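Local coordinates for ectoine dioxygenase (Sphingopyxis alaskensis, PDB 4MHR), which catalyses the iron- and 2-oxoglutarate-dependent hydroxylation of L-ectoine to 5-hydroxyectoine, an osmolyte that protects cells against osmotic stress, at residues D59-D64 with A111-D116; G74-D79 with S136-K141; D121-L126 with L170-L175; W158-G163 with R194-C199; G184-I189 with T243-D248. All coordinates share one frame; numbering follows the deposited sequence.

Contact 1. Residues D59-D64 with A111-D116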
# COMPACT_ATOMS: atom_id res chain seq x y z
N ASP A 59 -17.03 6.66 -1.55
CA ASP A 59 -18.14 7.10 -0.69
C ASP A 59 -18.34 6.24 0.51
O ASP A 59 -19.45 6.01 0.90
CB ASP A 59 -19.44 7.14 -1.49
CG ASP A 59 -19.33 8.00 -2.70
OD1 ASP A 59 -18.80 9.12 -2.58
OD2 ASP A 59 -19.67 7.52 -3.80
N ILE A 60 -17.28 5.71 1.09
CA ILE A 60 -17.45 4.97 2.31
C ILE A 60 -17.35 5.79 3.60
O ILE A 60 -17.72 5.28 4.65
CB ILE A 60 -16.51 3.77 2.39
CG1 ILE A 60 -15.06 4.20 2.27
CG2 ILE A 60 -16.84 2.74 1.32
CD1 ILE A 60 -14.15 3.11 2.82
N PHE A 61 -16.69 6.95 3.55
CA PHE A 61 -16.52 7.86 4.72
C PHE A 61 -17.42 9.05 4.40
O PHE A 61 -17.52 9.46 3.25
CB PHE A 61 -15.07 8.38 4.85
CG PHE A 61 -14.08 7.30 5.21
CD1 PHE A 61 -14.10 6.73 6.47
CD2 PHE A 61 -13.17 6.82 4.27
CE1 PHE A 61 -13.26 5.67 6.80
CE2 PHE A 61 -12.27 5.81 4.61
CZ PHE A 61 -12.32 5.22 5.86
N SER A 62 -18.06 9.61 5.42
CA SER A 62 -18.92 10.80 5.21
C SER A 62 -18.06 12.01 4.96
O SER A 62 -16.89 11.97 5.27
CB SER A 62 -19.79 11.06 6.47
OG SER A 62 -18.98 11.54 7.53
N ALA A 63 -18.62 13.10 4.39
CA ALA A 63 -17.87 14.37 4.25
C ALA A 63 -17.24 14.88 5.56
O ALA A 63 -16.10 15.34 5.55
CB ALA A 63 -18.72 15.47 3.61
N ASP A 64 -17.92 14.73 6.69
CA ASP A 64 -17.34 15.15 7.99
C ASP A 64 -16.12 14.28 8.34
O ASP A 64 -15.11 14.78 8.75
CB ASP A 64 -18.40 15.01 9.12
CG ASP A 64 -19.48 16.12 9.09
OD1 ASP A 64 -19.31 17.14 8.41
OD2 ASP A 64 -20.53 15.93 9.73
N ALA A 111 -4.45 5.64 13.88
CA ALA A 111 -4.70 4.32 14.51
C ALA A 111 -6.15 3.91 14.37
O ALA A 111 -6.47 2.75 14.04
CB ALA A 111 -4.31 4.30 16.01
N ARG A 112 -7.05 4.86 14.62
CA ARG A 112 -8.46 4.61 14.54
C ARG A 112 -8.91 4.37 13.08
O ARG A 112 -9.78 3.55 12.85
CB ARG A 112 -9.23 5.80 15.13
CG ARG A 112 -10.74 5.66 15.20
CD ARG A 112 -11.26 4.35 15.82
NE ARG A 112 -12.73 4.34 15.68
CZ ARG A 112 -13.39 4.01 14.57
NH1 ARG A 112 -12.74 3.63 13.45
NH2 ARG A 112 -14.72 4.06 14.55
N LEU A 113 -8.38 5.14 12.13
CA LEU A 113 -8.61 4.85 10.70
C LEU A 113 -8.19 3.39 10.38
O LEU A 113 -8.98 2.63 9.83
CB LEU A 113 -7.90 5.86 9.81
CG LEU A 113 -7.95 5.61 8.30
CD1 LEU A 113 -9.35 5.77 7.80
CD2 LEU A 113 -7.05 6.60 7.62
N ALA A 114 -7.00 2.99 10.81
CA ALA A 114 -6.48 1.73 10.44
C ALA A 114 -7.36 0.63 10.95
O ALA A 114 -7.53 -0.42 10.27
CB ALA A 114 -5.07 1.56 10.96
N ALA A 115 -7.94 0.85 12.14
CA ALA A 115 -8.77 -0.18 12.83
C ALA A 115 -10.18 -0.17 12.35
O ALA A 115 -10.99 -1.03 12.72
CB ALA A 115 -8.74 0.02 14.39
N ASP A 116 -10.57 0.82 11.57
CA ASP A 116 -11.96 0.93 11.24
C ASP A 116 -12.46 -0.27 10.40
O ASP A 116 -11.80 -0.73 9.45
CB ASP A 116 -12.18 2.22 10.49
CG ASP A 116 -13.63 2.54 10.31
OD1 ASP A 116 -14.12 3.30 11.17
OD2 ASP A 116 -14.27 2.11 9.30
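F61 and L113 meet in the one apolar touch of this contact: the far end of the phenylalanine ring, CZ of F61, lies 3.6 Å from CD1 of L113, and the two side chains cross at roughly a right angle. With CG anti to the backbone N (chi1 175°), the leucine sends CD1 out from the helix to the ring. D116 is the third residue with surface buried here, but its touch is loose, OD2 of D116 standing 4.5 Å from CE1 of F61. What fixes that carboxylate is its own side of the contact: NH1 of R112 gives OD1 of D116 a nearly straight salt-bridging hydrogen bond of 2.7 Å, in the guanidinium plane and on the anti lone pair. R118 forms a salt bridge with the other oxygen, so the carboxylate beside the ring is held at both oxygens. F61 lies just ahead of S62, the N-cap of helix 63-78, while D116 is itself the N-cap of helix 117-127. The contact thus joins the start of helix 63-78 to the junction between helices 108-115 and 117-127, with V244 of strand 244-248 also packing on F61 and L69 of helix 63-78 on L113.

Contact 2. Residues G74-D79 with S136-K141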
# COMPACT_ATOMS: atom_id res chain seq x y z
N GLY A 74 -3.08 17.19 7.86
CA GLY A 74 -2.51 18.57 7.73
C GLY A 74 -1.71 19.02 8.96
O GLY A 74 -0.63 19.61 8.83
N ASN A 75 -2.22 18.68 10.15
CA ASN A 75 -1.58 19.00 11.42
C ASN A 75 -0.35 18.20 11.64
O ASN A 75 0.63 18.69 12.20
CB ASN A 75 -2.53 18.72 12.59
CG ASN A 75 -3.59 19.76 12.75
OD1 ASN A 75 -3.48 20.88 12.24
ND2 ASN A 75 -4.67 19.39 13.44
N LEU A 76 -0.36 16.93 11.21
CA LEU A 76 0.84 16.11 11.33
C LEU A 76 1.97 16.64 10.43
O LEU A 76 3.14 16.64 10.83
CB LEU A 76 0.54 14.65 11.02
CG LEU A 76 -0.34 13.92 12.06
CD1 LEU A 76 -1.06 12.73 11.46
CD2 LEU A 76 0.49 13.46 13.24
N LEU A 77 1.61 17.03 9.21
CA LEU A 77 2.59 17.45 8.24
C LEU A 77 3.14 18.84 8.62
O LEU A 77 4.33 19.09 8.44
CB LEU A 77 1.99 17.51 6.83
CG LEU A 77 1.65 16.12 6.27
CD1 LEU A 77 0.84 16.20 5.00
CD2 LEU A 77 2.93 15.31 6.08
N ALA A 78 2.28 19.69 9.19
CA ALA A 78 2.63 21.08 9.46
C ALA A 78 3.41 21.14 10.76
O ALA A 78 4.21 22.08 11.00
CB ALA A 78 1.35 21.94 9.54
N ASP A 79 3.21 20.13 11.61
CA ASP A 79 3.77 20.17 12.98
C ASP A 79 4.30 18.86 13.49
O ASP A 79 3.70 18.25 14.38
CB ASP A 79 2.76 20.66 14.03
CG ASP A 79 3.39 20.67 15.45
OD1 ASP A 79 4.66 20.68 15.53
OD2 ASP A 79 2.62 20.65 16.47
N SER A 136 2.87 1.64 7.92
CA SER A 136 1.96 2.73 7.56
C SER A 136 2.74 3.98 7.18
O SER A 136 3.92 4.14 7.59
CB SER A 136 0.99 3.04 8.67
OG SER A 136 1.60 3.61 9.81
N ARG A 137 2.14 4.86 6.38
CA ARG A 137 2.86 6.11 6.01
C ARG A 137 1.85 7.13 5.67
O ARG A 137 0.88 6.79 4.98
CB ARG A 137 3.68 6.05 4.72
CG ARG A 137 4.54 4.91 4.41
CD ARG A 137 4.78 4.83 2.89
NE ARG A 137 5.59 5.93 2.41
CZ ARG A 137 6.68 5.81 1.65
NH1 ARG A 137 7.13 4.63 1.24
NH2 ARG A 137 7.33 6.91 1.28
N LEU A 138 2.13 8.36 6.07
CA LEU A 138 1.42 9.54 5.59
C LEU A 138 2.35 10.18 4.57
O LEU A 138 3.55 10.49 4.85
CB LEU A 138 1.00 10.47 6.69
CG LEU A 138 0.48 11.85 6.23
CD1 LEU A 138 -0.71 11.81 5.31
CD2 LEU A 138 0.20 12.76 7.40
N ASN A 139 1.83 10.28 3.36
CA ASN A 139 2.59 10.82 2.22
C ASN A 139 2.05 12.15 1.73
O ASN A 139 0.82 12.33 1.64
CB ASN A 139 2.52 9.88 1.05
CG ASN A 139 3.08 8.53 1.38
OD1 ASN A 139 2.43 7.47 1.21
ND2 ASN A 139 4.31 8.54 1.86
N TYR A 140 2.98 13.04 1.36
CA TYR A 140 2.68 14.35 0.77
C TYR A 140 3.62 14.60 -0.37
O TYR A 140 4.86 14.55 -0.23
CB TYR A 140 2.88 15.42 1.76
CG TYR A 140 2.65 16.79 1.19
CD1 TYR A 140 3.73 17.59 0.74
CD2 TYR A 140 1.38 17.28 1.10
CE1 TYR A 140 3.49 18.85 0.23
CE2 TYR A 140 1.13 18.52 0.58
CZ TYR A 140 2.17 19.30 0.17
OH TYR A 140 1.86 20.51 -0.31
N LYS A 141 3.06 14.84 -1.54
CA LYS A 141 3.85 15.02 -2.78
C LYS A 141 3.41 16.41 -3.25
O LYS A 141 2.23 16.59 -3.65
CB LYS A 141 3.48 13.95 -3.81
CG LYS A 141 3.84 14.26 -5.27
CD LYS A 141 3.01 13.42 -6.26
CE LYS A 141 3.83 12.98 -7.45
NZ LYS A 141 3.34 11.67 -7.97
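L77 and L138 reach toward each other tip to tip, CG of L77 lying 3.8 Å from CD2 of L138. The same methyl, CD2 of L138, also lies 4.0 Å from CD2 of L77, and CB of L76 is 4.1 Å from CD2 of L138. The second branch of L77 goes to Y140: CD1 of L77 sits 3.9 Å from CB of Y140 and also brushes CD2 of the ring, so the two methyls of one leucine are shared between two residues of the strand. L138 and Y140 alternate with N139, whose side chain leaves on the other face of the sheet, and this is why both point at the helix. In L138 CG stands anti to the backbone N (chi1 169°), which carries CD2 out to L76 and L77. With L77 cut back to an alanine, the CD2 methyl of L138 and CB of Y140 are likely to lose most of the apolar cover this helix gives them, and a gap would probably open between helix and sheet. Further out, I97 and I100 of strand 97-101 pack on L77, I103 packs on L138, and backbone bonds tie L138 to I100 and Y140 to R98. The axes of helix 74-78 and strand 136-141 pass 9.9 Å apart at 76°, so the helix lies across the strand. This is a helix packed on the outside of the large antiparallel sheet of the cupin fold; the same strand ends at K141, which binds 2-oxoglutarate.

Contact 3. Residues D121-L126 with L170-L175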
# COMPACT_ATOMS: atom_id res chain seq x y z
N ASP A 121 -12.06 -5.06 8.14
CA ASP A 121 -12.86 -6.23 7.77
C ASP A 121 -12.69 -6.63 6.30
O ASP A 121 -12.76 -7.80 5.97
CB ASP A 121 -14.36 -6.08 8.04
CG ASP A 121 -14.67 -6.27 9.54
OD1 ASP A 121 -13.78 -6.69 10.22
OD2 ASP A 121 -15.75 -5.94 9.99
N VAL A 122 -12.40 -5.66 5.47
CA VAL A 122 -12.10 -5.98 4.05
C VAL A 122 -10.75 -6.65 3.97
O VAL A 122 -10.58 -7.69 3.29
CB VAL A 122 -12.19 -4.71 3.18
CG1 VAL A 122 -11.75 -4.96 1.79
CG2 VAL A 122 -13.62 -4.14 3.08
N ALA A 123 -9.79 -6.14 4.76
CA ALA A 123 -8.52 -6.82 4.86
C ALA A 123 -8.64 -8.26 5.38
O ALA A 123 -7.94 -9.18 4.88
CB ALA A 123 -7.53 -6.08 5.74
N ARG A 124 -9.36 -8.41 6.47
CA ARG A 124 -9.48 -9.73 7.10
C ARG A 124 -10.16 -10.70 6.10
O ARG A 124 -9.84 -11.83 6.06
CB ARG A 124 -10.33 -9.64 8.39
CG ARG A 124 -9.56 -8.91 9.50
CD ARG A 124 -10.49 -8.39 10.60
NE ARG A 124 -10.97 -9.54 11.30
CZ ARG A 124 -12.18 -10.07 11.19
NH1 ARG A 124 -13.13 -9.48 10.46
NH2 ARG A 124 -12.42 -11.20 11.81
N PHE A 125 -11.15 -10.23 5.35
CA PHE A 125 -11.75 -11.08 4.29
C PHE A 125 -10.71 -11.47 3.20
O PHE A 125 -10.47 -12.65 2.86
CB PHE A 125 -12.94 -10.36 3.63
CG PHE A 125 -13.46 -11.12 2.46
CD1 PHE A 125 -14.15 -12.27 2.67
CD2 PHE A 125 -13.18 -10.73 1.15
CE1 PHE A 125 -14.55 -13.06 1.56
CE2 PHE A 125 -13.62 -11.45 0.08
CZ PHE A 125 -14.28 -12.63 0.30
N LEU A 126 -10.12 -10.46 2.60
CA LEU A 126 -9.22 -10.67 1.45
C LEU A 126 -7.99 -11.50 1.83
O LEU A 126 -7.50 -12.31 0.99
CB LEU A 126 -8.75 -9.35 0.82
CG LEU A 126 -9.86 -8.59 0.13
CD1 LEU A 126 -9.33 -7.24 -0.35
CD2 LEU A 126 -10.40 -9.35 -1.06
N LEU A 170 -1.82 -6.76 1.90
CA LEU A 170 -2.32 -5.77 0.97
C LEU A 170 -2.15 -4.36 1.47
O LEU A 170 -2.00 -4.10 2.72
CB LEU A 170 -3.76 -6.01 0.66
CG LEU A 170 -4.75 -5.97 1.77
CD1 LEU A 170 -5.20 -4.56 2.05
CD2 LEU A 170 -5.98 -6.69 1.26
N SER A 171 -2.16 -3.43 0.52
CA SER A 171 -2.07 -2.01 0.87
C SER A 171 -3.36 -1.29 0.61
O SER A 171 -4.10 -1.60 -0.36
CB SER A 171 -0.97 -1.35 0.05
OG SER A 171 0.23 -2.06 0.32
N MET A 172 -3.69 -0.39 1.50
CA MET A 172 -4.76 0.57 1.23
C MET A 172 -4.29 2.04 1.21
O MET A 172 -3.64 2.50 2.17
CB MET A 172 -5.83 0.44 2.25
CG MET A 172 -6.25 -0.95 2.48
SD MET A 172 -7.89 -0.98 3.19
CE MET A 172 -7.90 -2.67 3.65
N SER A 173 -4.60 2.77 0.13
CA SER A 173 -4.28 4.19 -0.01
C SER A 173 -5.57 4.97 0.17
O SER A 173 -6.49 4.83 -0.63
CB SER A 173 -3.60 4.47 -1.36
OG SER A 173 -3.30 5.87 -1.43
N VAL A 174 -5.71 5.70 1.28
CA VAL A 174 -6.88 6.57 1.50
C VAL A 174 -6.51 7.96 1.01
O VAL A 174 -5.61 8.60 1.58
CB VAL A 174 -7.18 6.66 2.99
CG1 VAL A 174 -8.37 7.53 3.30
CG2 VAL A 174 -7.27 5.32 3.60
N LEU A 175 -7.15 8.40 -0.06
CA LEU A 175 -6.81 9.70 -0.69
C LEU A 175 -7.27 10.87 0.19
O LEU A 175 -8.38 10.88 0.70
CB LEU A 175 -7.41 9.84 -2.07
CG LEU A 175 -7.13 8.71 -3.04
CD1 LEU A 175 -7.75 9.12 -4.37
CD2 LEU A 175 -5.67 8.39 -3.19
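L170 meets the helix first, CD2 of L170 lying 3.8 Å from CD1 of L126 and 3.9 Å from CB of L126. The two leucine side chains cross at about a right angle, so one methyl of the strand residue rests against both the root and a branch tip of the helix residue. CG of L170 lies between its backbone N and carbonyl carbon (chi1 61°), and this rotation turns CD2 of L170 to the helix, where it also comes within 4.4 Å of CA of A123. S171 faces the other side of the sheet, toward D154 and W158. M172 returns to the helix side: its chain runs extended beyond CG and delivers only the terminal methyl, CE of M172 lying 4.0 Å from CB of A123. With only a CB on A123, the methionine end comes close to the helix backbone, CE of M172 standing 4.1 Å from N of A123. The contact ends with M172. The short axes run roughly antiparallel, at 155°, with a closest approach of 10.2 Å. Helix 117-127 therefore lies on the face of the sheet to which L170 and M172 point, with V122 and L126 also resting on L246 of strand 244-248 and A123 on Y271 of strand 264-273; those two strands are the neighbours of 169-175 in the sheet, one on each side.

Contact 4. Residues W158-G163 with R194-C199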
# COMPACT_ATOMS: atom_id res chain seq x y z
N TRP A 158 9.41 -6.52 0.56
CA TRP A 158 9.00 -7.09 1.84
C TRP A 158 9.57 -8.50 2.04
O TRP A 158 9.97 -8.86 3.13
CB TRP A 158 7.47 -7.03 2.02
CG TRP A 158 6.95 -5.63 2.04
CD1 TRP A 158 7.68 -4.48 2.32
CD2 TRP A 158 5.61 -5.19 1.75
NE1 TRP A 158 6.88 -3.38 2.23
CE2 TRP A 158 5.60 -3.77 1.89
CE3 TRP A 158 4.44 -5.85 1.34
CZ2 TRP A 158 4.45 -2.99 1.68
CZ3 TRP A 158 3.29 -5.10 1.09
CH2 TRP A 158 3.30 -3.66 1.25
N HIS A 159 9.62 -9.27 1.00
CA HIS A 159 10.13 -10.60 1.08
C HIS A 159 11.67 -10.59 1.24
O HIS A 159 12.21 -11.10 2.23
CB HIS A 159 9.74 -11.32 -0.19
CG HIS A 159 10.23 -12.73 -0.27
ND1 HIS A 159 9.70 -13.74 0.50
CD2 HIS A 159 11.23 -13.28 -0.98
CE1 HIS A 159 10.33 -14.87 0.22
NE2 HIS A 159 11.25 -14.61 -0.69
N VAL A 160 12.36 -9.98 0.27
CA VAL A 160 13.84 -9.98 0.23
C VAL A 160 14.41 -9.26 1.43
O VAL A 160 15.32 -9.78 2.10
CB VAL A 160 14.42 -9.38 -1.06
CG1 VAL A 160 15.96 -9.19 -0.93
CG2 VAL A 160 14.11 -10.28 -2.21
N GLU A 161 13.86 -8.09 1.75
CA GLU A 161 14.39 -7.29 2.85
C GLU A 161 13.75 -7.46 4.22
O GLU A 161 14.42 -7.27 5.21
CB GLU A 161 14.45 -5.80 2.46
CG GLU A 161 15.13 -5.55 1.11
CD GLU A 161 15.30 -4.07 0.76
OE1 GLU A 161 15.33 -3.25 1.67
OE2 GLU A 161 15.42 -3.74 -0.43
N ASP A 162 12.47 -7.81 4.32
CA ASP A 162 11.86 -7.86 5.62
C ASP A 162 11.57 -9.30 6.08
O ASP A 162 11.19 -9.51 7.24
CB ASP A 162 10.56 -7.04 5.70
CG ASP A 162 10.73 -5.61 5.36
OD1 ASP A 162 11.74 -5.01 5.83
OD2 ASP A 162 9.83 -5.04 4.62
N GLY A 163 11.73 -10.25 5.18
CA GLY A 163 11.44 -11.67 5.45
C GLY A 163 9.99 -12.09 5.34
O GLY A 163 9.60 -13.12 5.92
N ARG A 194 -0.04 -11.56 -10.43
CA ARG A 194 0.03 -12.97 -10.61
C ARG A 194 1.36 -13.41 -11.17
O ARG A 194 1.53 -14.61 -11.41
CB ARG A 194 -1.06 -13.47 -11.57
CG ARG A 194 -2.40 -13.65 -10.88
CD ARG A 194 -3.38 -14.44 -11.76
NE ARG A 194 -4.70 -14.31 -11.14
CZ ARG A 194 -5.08 -15.08 -10.15
NH1 ARG A 194 -4.29 -16.02 -9.67
NH2 ARG A 194 -6.23 -14.91 -9.62
N THR A 195 2.28 -12.48 -11.38
CA THR A 195 3.70 -12.76 -11.75
C THR A 195 4.63 -12.19 -10.75
O THR A 195 4.55 -10.98 -10.38
CB THR A 195 4.06 -12.06 -13.07
OG1 THR A 195 3.18 -12.51 -14.09
CG2 THR A 195 5.51 -12.34 -13.51
N TYR A 196 5.54 -13.02 -10.26
CA TYR A 196 6.57 -12.53 -9.40
C TYR A 196 7.79 -12.21 -10.31
O TYR A 196 8.36 -13.12 -10.92
CB TYR A 196 6.98 -13.59 -8.40
CG TYR A 196 8.03 -13.11 -7.45
CD1 TYR A 196 7.77 -12.05 -6.58
CD2 TYR A 196 9.28 -13.74 -7.37
CE1 TYR A 196 8.71 -11.63 -5.68
CE2 TYR A 196 10.21 -13.37 -6.43
CZ TYR A 196 9.97 -12.34 -5.61
OH TYR A 196 10.91 -12.00 -4.67
N LEU A 197 8.13 -10.92 -10.45
CA LEU A 197 9.25 -10.52 -11.31
C LEU A 197 10.50 -10.44 -10.45
O LEU A 197 10.61 -9.55 -9.62
CB LEU A 197 8.94 -9.19 -11.99
CG LEU A 197 10.10 -8.59 -12.80
CD1 LEU A 197 10.52 -9.51 -13.95
CD2 LEU A 197 9.60 -7.26 -13.34
N THR A 198 11.42 -11.43 -10.58
CA THR A 198 12.62 -11.39 -9.80
C THR A 198 13.42 -10.18 -10.31
O THR A 198 13.29 -9.76 -11.47
CB THR A 198 13.51 -12.69 -9.89
OG1 THR A 198 14.06 -12.80 -11.20
CG2 THR A 198 12.66 -13.92 -9.62
N CYS A 199 14.13 -9.55 -9.40
CA CYS A 199 15.04 -8.46 -9.74
C CYS A 199 16.49 -9.04 -9.69
O CYS A 199 16.74 -10.05 -9.05
CB CYS A 199 14.85 -7.30 -8.77
SG CYS A 199 13.18 -6.55 -8.87
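H159 and Y196 join helix 154-162, which starts at the iron ligand D154 and carries W158, a residue important for ectoine stabilization, to the short strand 195-197. Against residues 158-163 the tyrosine uses its hydroxyl end: OH of Y196 lies 3.9 Å from CD2 of H159 and 4.4 Å from CG2 of V160. These are packing distances, and the H159 and Y196 side chains cross at about a right angle. Y196 reaches this far because its CG stands anti to the backbone N (chi1 -178°), which extends the ring from the strand toward the helix, where it also touches E156. In the fold, strand 195-197 pairs with strand 23-25 in a small two-stranded antiparallel sheet, Y196 bonding through its backbone to R24, so the contact ties the N-terminal part of the chain to the helix that follows the iron-binding strand 149-152. The imidazole of H159 has its polar atoms engaged on other sides: NE2 is hydrogen-bonded to D11, ND1 to the carbonyl of M164, and the ring stacks with F282. Two bonds and a stacked ring fix how the imidazole is turned, and CD2 is the atom it presents to the tyrosine. On the Y196 ring, Y13 packs with its plane tilted by about 60°.

Contact 5. Residues G184-I189 with T243-D248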
# COMPACT_ATOMS: atom_id res chain seq x y z
N GLY A 184 0.05 13.14 -11.28
CA GLY A 184 0.81 11.92 -10.97
C GLY A 184 0.10 10.96 -10.02
O GLY A 184 0.64 10.60 -9.04
N PRO A 185 -1.12 10.51 -10.35
CA PRO A 185 -1.78 9.46 -9.53
C PRO A 185 -1.03 8.12 -9.61
O PRO A 185 -0.23 7.88 -10.52
CB PRO A 185 -3.13 9.31 -10.22
CG PRO A 185 -2.84 9.59 -11.69
CD PRO A 185 -1.78 10.71 -11.65
N LEU A 186 -1.32 7.26 -8.66
CA LEU A 186 -0.86 5.88 -8.69
C LEU A 186 -1.31 5.18 -9.99
O LEU A 186 -2.44 5.24 -10.38
CB LEU A 186 -1.46 5.15 -7.46
CG LEU A 186 -0.94 3.72 -7.27
CD1 LEU A 186 0.54 3.72 -6.93
CD2 LEU A 186 -1.72 3.00 -6.17
N MET A 187 -0.37 4.53 -10.65
CA MET A 187 -0.61 3.75 -11.83
C MET A 187 -0.27 2.32 -11.45
O MET A 187 0.76 2.08 -10.81
CB MET A 187 0.39 4.17 -12.91
CG MET A 187 0.05 5.51 -13.53
SD MET A 187 1.13 5.97 -14.89
CE MET A 187 1.67 4.49 -15.67
N VAL A 188 -1.07 1.39 -11.93
CA VAL A 188 -0.87 -0.03 -11.71
C VAL A 188 -0.91 -0.72 -13.04
O VAL A 188 -1.52 -0.19 -14.02
CB VAL A 188 -1.89 -0.61 -10.71
CG1 VAL A 188 -1.87 0.18 -9.44
CG2 VAL A 188 -3.32 -0.65 -11.29
N ILE A 189 -0.24 -1.87 -13.11
CA ILE A 189 -0.41 -2.79 -14.24
C ILE A 189 -1.35 -3.94 -13.80
O ILE A 189 -0.94 -4.87 -13.06
CB ILE A 189 0.96 -3.33 -14.68
CG1 ILE A 189 1.85 -2.16 -15.17
CG2 ILE A 189 0.81 -4.36 -15.79
CD1 ILE A 189 3.26 -2.61 -15.54
N THR A 243 -11.69 8.47 -0.98
CA THR A 243 -11.55 7.27 -1.86
C THR A 243 -10.42 6.37 -1.41
O THR A 243 -9.37 6.86 -1.01
CB THR A 243 -11.32 7.66 -3.36
OG1 THR A 243 -12.39 8.47 -3.83
CG2 THR A 243 -11.20 6.42 -4.29
N VAL A 244 -10.66 5.05 -1.41
CA VAL A 244 -9.66 4.08 -0.96
C VAL A 244 -9.29 3.18 -2.08
O VAL A 244 -10.18 2.62 -2.76
CB VAL A 244 -10.13 3.24 0.20
CG1 VAL A 244 -8.96 2.43 0.80
CG2 VAL A 244 -10.65 4.13 1.30
N ILE A 245 -8.01 3.11 -2.37
CA ILE A 245 -7.47 2.28 -3.45
C ILE A 245 -6.81 1.11 -2.74
O ILE A 245 -5.94 1.33 -1.88
CB ILE A 245 -6.46 3.00 -4.37
CG1 ILE A 245 -7.16 4.15 -5.07
CG2 ILE A 245 -5.99 2.05 -5.42
CD1 ILE A 245 -6.18 5.04 -5.77
N LEU A 246 -7.31 -0.11 -2.98
CA LEU A 246 -6.76 -1.29 -2.26
C LEU A 246 -5.96 -2.10 -3.27
O LEU A 246 -6.44 -2.37 -4.40
CB LEU A 246 -7.83 -2.21 -1.80
CG LEU A 246 -8.65 -1.96 -0.58
CD1 LEU A 246 -9.68 -0.89 -0.91
CD2 LEU A 246 -9.31 -3.24 -0.15
N PHE A 247 -4.76 -2.51 -2.91
CA PHE A 247 -3.97 -3.32 -3.86
C PHE A 247 -3.14 -4.41 -3.21
O PHE A 247 -2.63 -4.27 -2.08
CB PHE A 247 -3.21 -2.45 -4.85
CG PHE A 247 -2.24 -1.48 -4.27
CD1 PHE A 247 -2.65 -0.25 -3.81
CD2 PHE A 247 -0.86 -1.78 -4.23
CE1 PHE A 247 -1.74 0.67 -3.29
CE2 PHE A 247 0.08 -0.85 -3.72
CZ PHE A 247 -0.35 0.39 -3.28
N ASP A 248 -3.09 -5.55 -3.93
CA ASP A 248 -2.32 -6.71 -3.54
C ASP A 248 -0.85 -6.35 -3.39
O ASP A 248 -0.29 -5.54 -4.18
CB ASP A 248 -2.48 -7.80 -4.58
CG ASP A 248 -1.67 -9.04 -4.25
OD1 ASP A 248 -2.12 -9.85 -3.40
OD2 ASP A 248 -0.59 -9.19 -4.87
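L186 and F247 come at each other from opposite directions, between the two sheets of the cupin fold, close to the iron site. F247 belongs to strand 244-248 of the large antiparallel sheet; L186 adjoins strand 187-188, which belongs to the three-stranded sheet carrying the iron ligands H152 and H253. The leucine approaches the phenylalanine ring obliquely and touches it with a single methyl: CD2 of L186 lies 3.7 Å from CE1 of F247. With CG anti to the backbone N (chi1 -174°), L186 extends toward strand 244-248. In F247, CG lies between the backbone N and the carbonyl carbon (chi1 60°), which turns the ring to L186, and CD1, CE1 and CZ come nearest the leucine. I245, two residues earlier on the same face of the strand, adds a looser touch. Around this pair the iron site begins: the side chain of L186 lies about 4 Å from that of H253, and the side chain of F247 about 4 Å from that of D154, while the rings of F247 and H253 meet with planes about 55° apart. These apolar groups therefore pack against two residues of the facial triad. The CD2 methyl of L186 spans both strand residues, with CG2 of I245 4.4 Å away from it.

In the fold
Contacts 2, 3 and 5 all reach the seven-stranded antiparallel sheet, where strands 169-175 and 244-248 are neighbours: S171 N probably bonds to F247 O and S173 N to I245 O, joining contacts 3 and 5, whose centres are 12 Å apart. A probable hydrogen bond from K141 NZ to G184 O links contacts 2 and 5. Contact 1, also 12 Å from contact 3 between centres, shares helix 63-78 with contact 2 and packs I60 on V244 of contact 5. Contact 4 lies across the chain's centre from contacts 1 and 2. Along the chain, contacts 1 and 2 alternate, as do 2 and 3, 3 and 4, and 4 and 5. Sequence-distant parts thus gather on one sheet beside the iron and 2-oxoglutarate residues.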